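Local structure of putative ATP binding component of ABC-transporter (Escherichia coli, 2R5O) at residues Q71-M76 with V125-L130. The protein is the C-terminal, carbohydrate-binding domain of the ABC transporter ATPase Wzt, which probably hydrolyses ATP to drive export of O-antigen polysaccharide. Residues are numbered along the deposited sequence; the frame is centred on the assembly and turned at random.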
loop_
_atom_site.group_PDB
_atom_site.type_symbol
_atom_site.label_atom_id
_atom_site.label_comp_id
_atom_site.label_asym_id
_atom_site.label_seq_id
_atom_site.Cartn_x
_atom_site.Cartn_y
_atom_site.Cartn_z
ATOM N N GLN A 71 5.567 -8.596 -8.441
ATOM C CA GLN A 71 5.894 -9.671 -7.463
ATOM C C GLN A 71 7.414 -9.836 -7.323
ATOM O O GLN A 71 8.122 -9.965 -8.323
ATOM C CB GLN A 71 5.303 -10.979 -7.958
ATOM C CG GLN A 71 5.113 -12.082 -6.906
ATOM C CD GLN A 71 3.979 -11.812 -5.898
ATOM O OE1 GLN A 71 3.239 -10.852 -6.010
ATOM N NE2 GLN A 71 3.858 -12.673 -4.911
ATOM N N THR A 72 7.890 -9.781 -6.082
ATOM C CA THR A 72 9.317 -9.918 -5.743
ATOM C C THR A 72 9.465 -10.971 -4.657
ATOM O O THR A 72 8.637 -11.029 -3.740
ATOM C CB THR A 72 9.905 -8.567 -5.292
ATOM O OG1 THR A 72 9.795 -7.667 -6.393
ATOM C CG2 THR A 72 11.321 -8.679 -4.849
ATOM N N ASP A 73 10.486 -11.801 -4.788
ATOM C CA ASP A 73 10.826 -12.815 -3.799
ATOM C C ASP A 73 11.969 -12.327 -2.925
ATOM O O ASP A 73 13.002 -11.903 -3.431
ATOM C CB ASP A 73 11.268 -14.117 -4.466
ATOM C CG ASP A 73 10.231 -14.721 -5.367
ATOM O OD1 ASP A 73 9.018 -14.601 -5.138
ATOM O OD2 ASP A 73 10.666 -15.400 -6.311
ATOM N N PHE A 74 11.762 -12.413 -1.617
ATOM C CA PHE A 74 12.715 -12.021 -0.599
ATOM C C PHE A 74 13.045 -13.270 0.195
ATOM O O PHE A 74 12.192 -13.783 0.938
ATOM C CB PHE A 74 12.086 -10.969 0.319
ATOM C CG PHE A 74 11.718 -9.686 -0.389
ATOM C CD1 PHE A 74 12.653 -8.696 -0.600
ATOM C CD2 PHE A 74 10.422 -9.459 -0.850
ATOM C CE1 PHE A 74 12.300 -7.517 -1.221
ATOM C CE2 PHE A 74 10.111 -8.301 -1.473
ATOM C CZ PHE A 74 11.047 -7.317 -1.644
ATOM N N LEU A 75 14.249 -13.794 0.014
ATOM C CA LEU A 75 14.684 -15.058 0.617
ATOM C C LEU A 75 15.754 -14.813 1.657
ATOM O O LEU A 75 16.654 -13.984 1.452
ATOM C CB LEU A 75 15.240 -16.026 -0.437
ATOM C CG LEU A 75 14.243 -16.424 -1.529
ATOM C CD1 LEU A 75 14.345 -15.527 -2.753
ATOM C CD2 LEU A 75 14.396 -17.887 -1.895
ATOM N N MET A 76 15.677 -15.549 2.759
ATOM C CA MET A 76 16.682 -15.489 3.807
ATOM C C MET A 76 17.125 -16.899 4.174
ATOM O O MET A 76 16.303 -17.804 4.239
ATOM C CB MET A 76 16.152 -14.734 5.045
ATOM C CG MET A 76 14.745 -15.162 5.502
ATOM S SD MET A 76 14.104 -14.374 6.994
ATOM C CE MET A 76 15.031 -15.302 8.139
ATOM N N VAL A 125 16.051 -22.169 4.207
ATOM C CA VAL A 125 15.748 -20.967 3.464
ATOM C C VAL A 125 14.256 -20.705 3.594
ATOM O O VAL A 125 13.418 -21.611 3.503
ATOM C CB VAL A 125 16.160 -21.126 1.992
ATOM C CG1 VAL A 125 15.710 -19.920 1.180
ATOM C CG2 VAL A 125 17.669 -21.317 1.893
ATOM N N PHE A 126 13.927 -19.434 3.780
ATOM C CA PHE A 126 12.550 -18.964 3.889
ATOM C C PHE A 126 12.305 -17.879 2.874
ATOM O O PHE A 126 13.164 -17.024 2.672
ATOM C CB PHE A 126 12.316 -18.420 5.297
ATOM C CG PHE A 126 12.653 -19.409 6.385
ATOM C CD1 PHE A 126 11.948 -20.601 6.526
ATOM C CD2 PHE A 126 13.728 -19.190 7.211
ATOM C CE1 PHE A 126 12.283 -21.513 7.533
ATOM C CE2 PHE A 126 14.059 -20.078 8.235
ATOM C CZ PHE A 126 13.337 -21.230 8.389
ATOM N N LYS A 127 11.129 -17.906 2.248
ATOM C CA LYS A 127 10.824 -16.990 1.166
ATOM C C LYS A 127 9.532 -16.238 1.430
ATOM O O LYS A 127 8.483 -16.862 1.642
ATOM C CB LYS A 127 10.723 -17.772 -0.153
ATOM C CG LYS A 127 10.332 -16.894 -1.340
ATOM C CD LYS A 127 10.414 -17.617 -2.659
ATOM C CE LYS A 127 9.263 -18.518 -2.922
ATOM N NZ LYS A 127 9.324 -18.917 -4.383
ATOM N N PHE A 128 9.592 -14.912 1.345
ATOM C CA PHE A 128 8.404 -14.048 1.369
ATOM C C PHE A 128 8.265 -13.480 -0.044
ATOM O O PHE A 128 9.203 -12.869 -0.554
ATOM C CB PHE A 128 8.586 -12.892 2.364
ATOM C CG PHE A 128 8.605 -13.338 3.796
ATOM C CD1 PHE A 128 7.437 -13.347 4.519
ATOM C CD2 PHE A 128 9.776 -13.729 4.404
ATOM C CE1 PHE A 128 7.423 -13.762 5.824
ATOM C CE2 PHE A 128 9.765 -14.148 5.723
ATOM C CZ PHE A 128 8.605 -14.160 6.417
ATOM N N SER A 129 7.116 -13.665 -0.661
ATOM C CA SER A 129 6.889 -13.179 -2.018
ATOM C C SER A 129 5.730 -12.186 -1.967
ATOM O O SER A 129 4.657 -12.526 -1.483
ATOM C CB SER A 129 6.553 -14.325 -2.971
ATOM O OG SER A 129 7.599 -15.266 -3.043
ATOM N N LEU A 130 5.928 -10.993 -2.500
ATOM C CA LEU A 130 4.919 -9.968 -2.407
ATOM C C LEU A 130 5.073 -8.978 -3.549
ATOM O O LEU A 130 6.166 -8.795 -4.078
ATOM C CB LEU A 130 4.983 -9.258 -1.043
ATOM C CG LEU A 130 6.321 -8.585 -0.735
ATOM C CD1 LEU A 130 6.328 -7.123 -1.128
ATOM C CD2 LEU A 130 6.722 -8.750 0.733
HETATM O O HOH W 1 1.763 -12.324 -2.701
#
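Gln71 folds its amide over the backbone of Ser129 and Leu130: with CG anti to the backbone N (chi1 -160°) and a bend at the next torsion, NE2 comes near the Ser129 carbonyl, and one water accepts from Gln71 NE2 and donates to Ser129 O, 3.1 Å from each. Thr72 starts the antiparallel ladder, its N 2.8 Å from Leu130 O, while Leu130 N returns a bond to Thr72 O. On the face opposite Thr72 and Phe74, at the non-hydrogen-bonded pair that follows, OG in one of the two modelled conformers of Ser129 donates to Asp73 OD1 over 2.6 Å, meeting it from above the carboxylate plane; Gln56 NE2 of strand 48-57 hydrogen-bonds OD2. Lys127 lays its CD methylene over the Asp73 carboxylate, but its NZ stays 4.2 Å from Asp73 OD2, beyond a salt bridge. Phe74 pairs with Phe128 and turns inward, into the core of this immunoglobulin-fold sandwich, where Leu141 and Phe143 of the opposing sheet pack against its side chain. Thr72 CG2 sits over one ring face near the rim, and Leu130 CG approaches Phe74 CE2 to 3.9 Å. Leu75 lies outward beside the aliphatic part of Lys127, CG against CG, and its CD2 touches Val125 CG1. Met76 N bonds to Phe126 O at 2.9 Å, with Phe126 N returning the bond to Met76 O; Met76 CG packs against Phe126 CB. Beyond Phe126, residues Lys127 to Ser129 pair with a strand of the second subunit, whose Phe184 meets the Phe128 ring edge-to-face.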